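PDB 3BBL: regulatory protein of LacI family from Chloroflexus aggregans, which probably regulates transcription by binding DNA, with a periplasmic-binding-protein-like region that, as in other LacI-family regulators, is likely to sense a small effector. Local coordinates for residues G124-D136 against L156-G168. Residues are numbered along the deposited sequence; the frame is centred on the assembly and turned at random.
Sequences GHRRIAILAWPED and LPIETGYILRGEG. With EDO (1,2-ethanediol), chain D.
Ile130 and Ala132 knit strand 128-132 to strand 163-165 through a parallel ladder of four backbone hydrogen bonds: Ile130 N to Tyr162 O, Leu164 N to Ile130 O, Ala132 N to Leu164 O, and Gly166 N to Ala132 O. The third is the shortest, at 2.7 Å between Ala132 N and Leu164 O. The strand directions differ by 12°, and helix 138-153 makes the crossover, so this is a classical beta-alpha-beta unit, with 163-165 as the outermost strand of the sheet within the chain.

Apolar contacts extend the ladder on both faces. Ile130 CG2 meets Ile163 CG1 on one; on the other, Leu131 and Leu164 both rest on Met176 of helix 170-181. Before the strands, Leu156 CD2 lies over one face of the Arg126 guanidinium, 3.4 Å from Arg126 NH2. The Tyr162 ring runs back past Ala129 CB, its OH 3.5 Å from Arg127 CD and hydrogen-bonded to Arg187 O.

At the C-terminal ends a polar side chain joins the two segments directly. Arg165, its chain extended from CG to NE, carries its guanidinium alongside the chain after Ala132, where NH1 donates to Trp133 O at 2.8 Å in a clearly bent bond, the oxygen lying somewhat off the guanidinium plane. Glu135 CG sits 3.8 Å above that plane, over its centre. The Glu135 carboxylate, turned 82° from the guanidinium, offers attraction of charge alone, with OE2 4.3 Å from Arg165 NE. With an alanine here, Trp133 O would probably lose this donor and the Glu135 carboxylate the attraction of this guanidinium. Trp133 NE1, buried against Gly168 CA, has no polar partner. Main-chain bonds therefore set the strand register, while Arg165 ties the edge strand to the loop 133-136 that leads into helix 138-153.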
ATOM      1  N   GLY A 124     -17.620  -6.591 -27.998  1.00 18.22           N
ATOM      2  CA  GLY A 124     -17.459  -6.359 -29.424  1.00 17.61           C
ATOM      3  C   GLY A 124     -16.074  -5.871 -29.833  1.00 16.05           C
ATOM      4  O   GLY A 124     -15.833  -5.620 -31.012  1.00 16.10           O
ATOM      5  N   HIS A 125     -15.166  -5.719 -28.877  1.00 14.80           N
ATOM      6  CA  HIS A 125     -13.812  -5.271 -29.197  1.00 15.92           C
ATOM      7  C   HIS A 125     -13.077  -6.268 -30.078  1.00 17.66           C
ATOM      8  O   HIS A 125     -13.143  -7.481 -29.829  1.00 16.44           O
ATOM      9  CB  HIS A 125     -13.009  -5.060 -27.917  1.00 13.03           C
ATOM     10  CG  HIS A 125     -13.381  -3.814 -27.179  1.00 14.98           C
ATOM     11  ND1 HIS A 125     -13.014  -2.555 -27.610  1.00 14.02           N
ATOM     12  CD2 HIS A 125     -14.109  -3.632 -26.056  1.00 12.41           C
ATOM     13  CE1 HIS A 125     -13.504  -1.653 -26.780  1.00 13.50           C
ATOM     14  NE2 HIS A 125     -14.172  -2.278 -25.829  1.00 13.90           N
ATOM     15  N   ARG A 126     -12.399  -5.776 -31.115  1.00 19.68           N
ATOM     16  CA  ARG A 126     -11.640  -6.666 -31.978  1.00 23.38           C
ATOM     17  C   ARG A 126     -10.186  -6.243 -32.074  1.00 22.02           C
ATOM     18  O   ARG A 126      -9.348  -7.040 -32.467  1.00 25.66           O
ATOM     19  CB  ARG A 126     -12.260  -6.760 -33.381  1.00 26.58           C
ATOM     20  CG  ARG A 126     -13.663  -7.325 -33.396  1.00 35.32           C
ATOM     21  CD  ARG A 126     -14.105  -7.671 -34.809  1.00 44.93           C
ATOM     22  NE  ARG A 126     -13.711  -9.022 -35.211  1.00 53.89           N
ATOM     23  CZ  ARG A 126     -12.928  -9.305 -36.252  1.00 59.02           C
ATOM     24  NH1 ARG A 126     -12.441  -8.330 -37.012  1.00 61.05           N
ATOM     25  NH2 ARG A 126     -12.629 -10.569 -36.539  1.00 61.92           N
ATOM     26  N   ARG A 127      -9.888  -4.983 -31.780  1.00 21.19           N
ATOM     27  CA  ARG A 127      -8.505  -4.531 -31.826  1.00 20.35           C
ATOM     28  C   ARG A 127      -8.118  -4.294 -30.375  1.00 20.07           C
ATOM     29  O   ARG A 127      -8.318  -3.211 -29.824  1.00 20.24           O
ATOM     30  CB  ARG A 127      -8.379  -3.261 -32.673  1.00 19.80           C
ATOM     31  CG  ARG A 127      -8.777  -3.455 -34.150  1.00 21.31           C
ATOM     32  CD  ARG A 127      -8.281  -2.346 -35.083  1.00 21.60           C
ATOM     33  NE  ARG A 127      -8.811  -1.023 -34.760  1.00 23.35           N
ATOM     34  CZ  ARG A 127     -10.079  -0.652 -34.909  1.00 25.74           C
ATOM     35  NH1 ARG A 127     -10.973  -1.498 -35.382  1.00 25.69           N
ATOM     36  NH2 ARG A 127     -10.454   0.571 -34.566  1.00 29.64           N
ATOM     37  N   ILE A 128      -7.590  -5.342 -29.757  1.00 18.82           N
ATOM     38  CA  ILE A 128      -7.204  -5.294 -28.356  1.00 17.76           C
ATOM     39  C   ILE A 128      -5.700  -5.441 -28.206  1.00 17.73           C
ATOM     40  O   ILE A 128      -5.107  -6.402 -28.680  1.00 15.54           O
ATOM     41  CB  ILE A 128      -7.891  -6.427 -27.561  1.00 17.92           C
ATOM     42  CG1 ILE A 128      -9.390  -6.436 -27.874  1.00 15.67           C
ATOM     43  CG2 ILE A 128      -7.627  -6.253 -26.065  1.00 16.02           C
ATOM     44  CD1 ILE A 128     -10.136  -7.663 -27.385  1.00 16.81           C
ATOM     45  N   ALA A 129      -5.089  -4.475 -27.540  1.00 16.76           N
ATOM     46  CA  ALA A 129      -3.659  -4.500 -27.337  1.00 15.75           C
ATOM     47  C   ALA A 129      -3.354  -4.816 -25.872  1.00 16.13           C
ATOM     48  O   ALA A 129      -4.246  -4.782 -25.010  1.00 12.90           O
ATOM     49  CB  ALA A 129      -3.069  -3.145 -27.721  1.00 15.10           C
ATOM     50  N   ILE A 130      -2.087  -5.110 -25.595  1.00 15.97           N
ATOM     51  CA  ILE A 130      -1.675  -5.411 -24.233  1.00 17.39           C
ATOM     52  C   ILE A 130      -0.299  -4.835 -23.887  1.00 18.38           C
ATOM     53  O   ILE A 130       0.642  -4.881 -24.686  1.00 18.27           O
ATOM     54  CB  ILE A 130      -1.672  -6.952 -23.987  1.00 19.07           C
ATOM     55  CG1 ILE A 130      -1.340  -7.251 -22.524  1.00 14.81           C
ATOM     56  CG2 ILE A 130      -0.694  -7.642 -24.954  1.00 14.47           C
ATOM     57  CD1 ILE A 130      -1.417  -8.728 -22.178  1.00 14.37           C
ATOM     58  N   LEU A 131      -0.210  -4.268 -22.693  1.00 18.14           N
ATOM     59  CA  LEU A 131       1.032  -3.713 -22.186  1.00 19.28           C
ATOM     60  C   LEU A 131       1.584  -4.823 -21.293  1.00 19.55           C
ATOM     61  O   LEU A 131       1.139  -5.022 -20.166  1.00 19.15           O
ATOM     62  CB  LEU A 131       0.745  -2.437 -21.393  1.00 19.48           C
ATOM     63  CG  LEU A 131      -0.057  -1.401 -22.192  1.00 20.31           C
ATOM     64  CD1 LEU A 131      -0.121  -0.089 -21.421  1.00 20.45           C
ATOM     65  CD2 LEU A 131       0.582  -1.190 -23.556  1.00 18.78           C
ATOM     66  N   ALA A 132       2.546  -5.565 -21.824  1.00 21.26           N
ATOM     67  CA  ALA A 132       3.126  -6.696 -21.114  1.00 21.85           C
ATOM     68  C   ALA A 132       4.530  -6.452 -20.563  1.00 23.68           C
ATOM     69  O   ALA A 132       5.099  -5.367 -20.715  1.00 23.65           O
ATOM     70  CB  ALA A 132       3.127  -7.908 -22.033  1.00 20.88           C
ATOM     71  N   TRP A 133       5.084  -7.485 -19.936  1.00 24.79           N
ATOM     72  CA  TRP A 133       6.409  -7.410 -19.333  1.00 25.85           C
ATOM     73  C   TRP A 133       7.450  -8.192 -20.132  1.00 27.53           C
ATOM     74  O   TRP A 133       7.114  -8.902 -21.077  1.00 25.76           O
ATOM     75  CB  TRP A 133       6.349  -7.950 -17.898  1.00 24.44           C
ATOM     76  CG  TRP A 133       5.465  -7.171 -16.984  1.00 24.07           C
ATOM     77  CD1 TRP A 133       5.040  -5.890 -17.154  1.00 23.77           C
ATOM     78  CD2 TRP A 133       4.936  -7.604 -15.721  1.00 25.07           C
ATOM     79  NE1 TRP A 133       4.279  -5.494 -16.082  1.00 24.33           N
ATOM     80  CE2 TRP A 133       4.199  -6.526 -15.187  1.00 23.73           C
ATOM     81  CE3 TRP A 133       5.018  -8.797 -14.991  1.00 24.26           C
ATOM     82  CZ2 TRP A 133       3.543  -6.603 -13.951  1.00 24.02           C
ATOM     83  CZ3 TRP A 133       4.364  -8.873 -13.762  1.00 25.84           C
ATOM     84  CH2 TRP A 133       3.637  -7.782 -13.257  1.00 23.75           C
ATOM     85  N   PRO A 134       8.736  -8.073 -19.754  1.00 30.44           N
ATOM     86  CA  PRO A 134       9.818  -8.782 -20.449  1.00 32.15           C
ATOM     87  C   PRO A 134       9.617 -10.292 -20.442  1.00 34.12           C
ATOM     88  O   PRO A 134       8.885 -10.820 -19.609  1.00 32.64           O
ATOM     89  CB  PRO A 134      11.058  -8.355 -19.672  1.00 31.54           C
ATOM     90  CG  PRO A 134      10.709  -6.979 -19.222  1.00 31.04           C
ATOM     91  CD  PRO A 134       9.290  -7.155 -18.741  1.00 29.25           C
ATOM     92  N   GLU A 135      10.289 -10.978 -21.363  1.00 38.17           N
ATOM     93  CA  GLU A 135      10.174 -12.432 -21.506  1.00 42.11           C
ATOM     94  C   GLU A 135      10.716 -13.247 -20.339  1.00 42.64           C
ATOM     95  O   GLU A 135      10.327 -14.402 -20.157  1.00 42.66           O
ATOM     96  CB  GLU A 135      10.871 -12.892 -22.784  1.00 45.88           C
ATOM     97  CG  GLU A 135      10.544 -12.065 -24.012  1.00 51.41           C
ATOM     98  CD  GLU A 135      11.108 -12.676 -25.277  1.00 55.38           C
ATOM     99  OE1 GLU A 135      12.312 -13.018 -25.290  1.00 57.48           O
ATOM    100  OE2 GLU A 135      10.349 -12.810 -26.260  1.00 57.64           O
ATOM    101  N   ASP A 136      11.611 -12.659 -19.554  1.00 42.57           N
ATOM    102  CA  ASP A 136      12.180 -13.376 -18.423  1.00 44.40           C
ATOM    103  C   ASP A 136      11.299 -13.317 -17.181  1.00 43.22           C
ATOM    104  O   ASP A 136      11.702 -13.752 -16.107  1.00 45.02           O
ATOM    105  CB  ASP A 136      13.579 -12.840 -18.104  1.00 47.05           C
ATOM    106  CG  ASP A 136      13.575 -11.372 -17.732  1.00 51.70           C
ATOM    107  OD1 ASP A 136      14.675 -10.785 -17.623  1.00 54.26           O
ATOM    108  OD2 ASP A 136      12.479 -10.801 -17.545  1.00 53.82           O
ATOM    109  N   LEU A 156      -9.083 -13.814 -33.319  1.00 24.12           N
ATOM    110  CA  LEU A 156      -8.797 -12.425 -33.630  1.00 24.24           C
ATOM    111  C   LEU A 156      -7.304 -12.315 -33.890  1.00 24.47           C
ATOM    112  O   LEU A 156      -6.515 -13.100 -33.366  1.00 25.77           O
ATOM    113  CB  LEU A 156      -9.185 -11.514 -32.462  1.00 22.21           C
ATOM    114  CG  LEU A 156     -10.683 -11.337 -32.202  1.00 22.11           C
ATOM    115  CD1 LEU A 156     -10.890 -10.537 -30.919  1.00 19.22           C
ATOM    116  CD2 LEU A 156     -11.327 -10.638 -33.401  1.00 20.36           C
ATOM    117  N   PRO A 157      -6.894 -11.341 -34.709  1.00 24.53           N
ATOM    118  CA  PRO A 157      -5.475 -11.152 -35.020  1.00 23.48           C
ATOM    119  C   PRO A 157      -4.657 -10.929 -33.760  1.00 23.12           C
ATOM    120  O   PRO A 157      -5.084 -10.227 -32.854  1.00 23.31           O
ATOM    121  CB  PRO A 157      -5.474  -9.904 -35.887  1.00 23.56           C
ATOM    122  CG  PRO A 157      -6.814  -9.922 -36.530  1.00 23.66           C
ATOM    123  CD  PRO A 157      -7.715 -10.334 -35.398  1.00 25.60           C
ATOM    124  N   ILE A 158      -3.486 -11.545 -33.700  1.00 23.02           N
ATOM    125  CA  ILE A 158      -2.582 -11.362 -32.581  1.00 22.15           C
ATOM    126  C   ILE A 158      -1.410 -10.631 -33.217  1.00 21.37           C
ATOM    127  O   ILE A 158      -0.477 -11.243 -33.729  1.00 21.92           O
ATOM    128  CB  ILE A 158      -2.161 -12.708 -31.994  1.00 22.05           C
ATOM    129  CG1 ILE A 158      -3.391 -13.375 -31.372  1.00 22.74           C
ATOM    130  CG2 ILE A 158      -1.058 -12.518 -30.978  1.00 20.09           C
ATOM    131  CD1 ILE A 158      -3.150 -14.752 -30.806  1.00 23.02           C
ATOM    132  N   GLU A 159      -1.510  -9.305 -33.212  1.00 22.78           N
ATOM    133  CA  GLU A 159      -0.515  -8.401 -33.800  1.00 23.25           C
ATOM    134  C   GLU A 159       0.689  -8.142 -32.924  1.00 21.95           C
ATOM    135  O   GLU A 159       0.547  -7.760 -31.766  1.00 22.68           O
ATOM    136  CB  GLU A 159      -1.144  -7.043 -34.083  1.00 23.72           C
ATOM    137  CG  GLU A 159      -2.244  -7.033 -35.098  1.00 29.50           C
ATOM    138  CD  GLU A 159      -2.806  -5.636 -35.312  1.00 30.24           C
ATOM    139  OE1 GLU A 159      -2.016  -4.670 -35.316  1.00 29.84           O
ATOM    140  OE2 GLU A 159      -4.033  -5.513 -35.484  1.00 33.91           O
ATOM    141  N   THR A 160       1.875  -8.301 -33.496  1.00 21.26           N
ATOM    142  CA  THR A 160       3.104  -8.054 -32.755  1.00 21.77           C
ATOM    143  C   THR A 160       3.152  -6.574 -32.387  1.00 21.34           C
ATOM    144  O   THR A 160       3.740  -6.194 -31.389  1.00 21.55           O
ATOM    145  CB  THR A 160       4.355  -8.422 -33.594  1.00 22.42           C
ATOM    146  OG1 THR A 160       4.448  -7.563 -34.738  1.00 24.54           O
ATOM    147  CG2 THR A 160       4.270  -9.859 -34.065  1.00 22.81           C
ATOM    148  N   GLY A 161       2.517  -5.745 -33.205  1.00 21.95           N
ATOM    149  CA  GLY A 161       2.488  -4.320 -32.947  1.00 20.82           C
ATOM    150  C   GLY A 161       1.605  -3.977 -31.766  1.00 22.61           C
ATOM    151  O   GLY A 161       1.698  -2.883 -31.221  1.00 22.09           O
ATOM    152  N   TYR A 162       0.753  -4.922 -31.368  1.00 22.61           N
ATOM    153  CA  TYR A 162      -0.160  -4.739 -30.235  1.00 22.26           C
ATOM    154  C   TYR A 162       0.343  -5.362 -28.934  1.00 22.97           C
ATOM    155  O   TYR A 162      -0.355  -5.336 -27.922  1.00 21.37           O
ATOM    156  CB  TYR A 162      -1.521  -5.351 -30.532  1.00 21.35           C
ATOM    157  CG  TYR A 162      -2.434  -4.519 -31.377  1.00 21.61           C
ATOM    158  CD1 TYR A 162      -3.734  -4.957 -31.636  1.00 19.75           C
ATOM    159  CD2 TYR A 162      -2.023  -3.291 -31.910  1.00 19.22           C
ATOM    160  CE1 TYR A 162      -4.611  -4.198 -32.402  1.00 21.48           C
ATOM    161  CE2 TYR A 162      -2.898  -2.514 -32.679  1.00 20.44           C
ATOM    162  CZ  TYR A 162      -4.190  -2.979 -32.918  1.00 22.23           C
ATOM    163  OH  TYR A 162      -5.086  -2.233 -33.626  1.00 23.47           O
ATOM    164  N   ILE A 163       1.533  -5.950 -28.966  1.00 22.93           N
ATOM    165  CA  ILE A 163       2.090  -6.566 -27.775  1.00 23.33           C
ATOM    166  C   ILE A 163       3.359  -5.819 -27.440  1.00 23.31           C
ATOM    167  O   ILE A 163       4.397  -6.051 -28.041  1.00 24.88           O
ATOM    168  CB  ILE A 163       2.404  -8.059 -28.014  1.00 23.27           C
ATOM    169  CG1 ILE A 163       1.122  -8.794 -28.387  1.00 22.00           C
ATOM    170  CG2 ILE A 163       3.007  -8.682 -26.761  1.00 22.42           C
ATOM    171  CD1 ILE A 163       1.322 -10.261 -28.683  1.00 23.35           C
ATOM    172  N   LEU A 164       3.270  -4.910 -26.482  1.00 23.08           N
ATOM    173  CA  LEU A 164       4.425  -4.113 -26.097  1.00 24.05           C
ATOM    174  C   LEU A 164       4.946  -4.565 -24.733  1.00 24.74           C
ATOM    175  O   LEU A 164       4.205  -4.604 -23.756  1.00 24.99           O
ATOM    176  CB  LEU A 164       4.035  -2.629 -26.071  1.00 22.96           C
ATOM    177  CG  LEU A 164       3.248  -2.151 -27.305  1.00 24.25           C
ATOM    178  CD1 LEU A 164       2.953  -0.675 -27.180  1.00 24.51           C
ATOM    179  CD2 LEU A 164       4.040  -2.413 -28.581  1.00 23.68           C
ATOM    180  N   ARG A 165       6.225  -4.919 -24.681  1.00 25.84           N
ATOM    181  CA  ARG A 165       6.851  -5.394 -23.452  1.00 24.81           C
ATOM    182  C   ARG A 165       7.744  -4.344 -22.815  1.00 25.58           C
ATOM    183  O   ARG A 165       8.498  -3.659 -23.499  1.00 24.73           O
ATOM    184  CB  ARG A 165       7.678  -6.639 -23.750  1.00 25.84           C
ATOM    185  CG  ARG A 165       6.887  -7.820 -24.262  1.00 26.60           C
ATOM    186  CD  ARG A 165       7.857  -8.882 -24.733  1.00 30.55           C
ATOM    187  NE  ARG A 165       7.219 -10.126 -25.146  1.00 30.24           N
ATOM    188  CZ  ARG A 165       6.802 -11.066 -24.310  1.00 31.91           C
ATOM    189  NH1 ARG A 165       6.946 -10.909 -22.999  1.00 29.28           N
ATOM    190  NH2 ARG A 165       6.260 -12.175 -24.794  1.00 32.08           N
ATOM    191  N   GLY A 166       7.665  -4.239 -21.493  1.00 25.65           N
ATOM    192  CA  GLY A 166       8.460  -3.267 -20.772  1.00 24.84           C
ATOM    193  C   GLY A 166       8.206  -3.318 -19.276  1.00 26.85           C
ATOM    194  O   GLY A 166       7.451  -4.162 -18.782  1.00 25.70           O
ATOM    195  N   GLU A 167       8.844  -2.410 -18.547  1.00 27.92           N
ATOM    196  CA  GLU A 167       8.681  -2.340 -17.102  1.00 29.44           C
ATOM    197  C   GLU A 167       7.275  -1.897 -16.708  1.00 28.52           C
ATOM    198  O   GLU A 167       6.680  -1.022 -17.341  1.00 28.20           O
ATOM    199  CB  GLU A 167       9.700  -1.370 -16.516  1.00 33.14           C
ATOM    200  CG  GLU A 167      11.130  -1.764 -16.808  1.00 40.17           C
ATOM    201  CD  GLU A 167      11.472  -3.135 -16.248  1.00 45.53           C
ATOM    202  OE1 GLU A 167      12.290  -3.848 -16.876  1.00 48.26           O
ATOM    203  OE2 GLU A 167      10.925  -3.497 -15.179  1.00 48.41           O
ATOM    204  N   GLY A 168       6.755  -2.496 -15.645  1.00 26.86           N
ATOM    205  CA  GLY A 168       5.425  -2.158 -15.185  1.00 24.58           C
ATOM    206  C   GLY A 168       5.326  -0.826 -14.480  1.00 22.83           C
ATOM    207  O   GLY A 168       4.913  -0.773 -13.336  1.00 23.42           O
TER
HETATM  208  C1  EDO D 502     -16.998   0.180 -24.146  1.00 42.58           C
HETATM  209  O1  EDO D 502     -16.372   0.412 -25.413  1.00 41.52           O
HETATM  210  C2  EDO D 502     -17.099  -1.329 -23.872  1.00 41.08           C
HETATM  211  O2  EDO D 502     -15.847  -1.816 -23.386  1.00 37.51           O
HETATM  212  O   HOH W   1      -6.073  -7.483 -32.318  1.00 44.55           O
HETATM  213  O   HOH W   2       6.616 -11.861 -19.945  1.00 28.33           O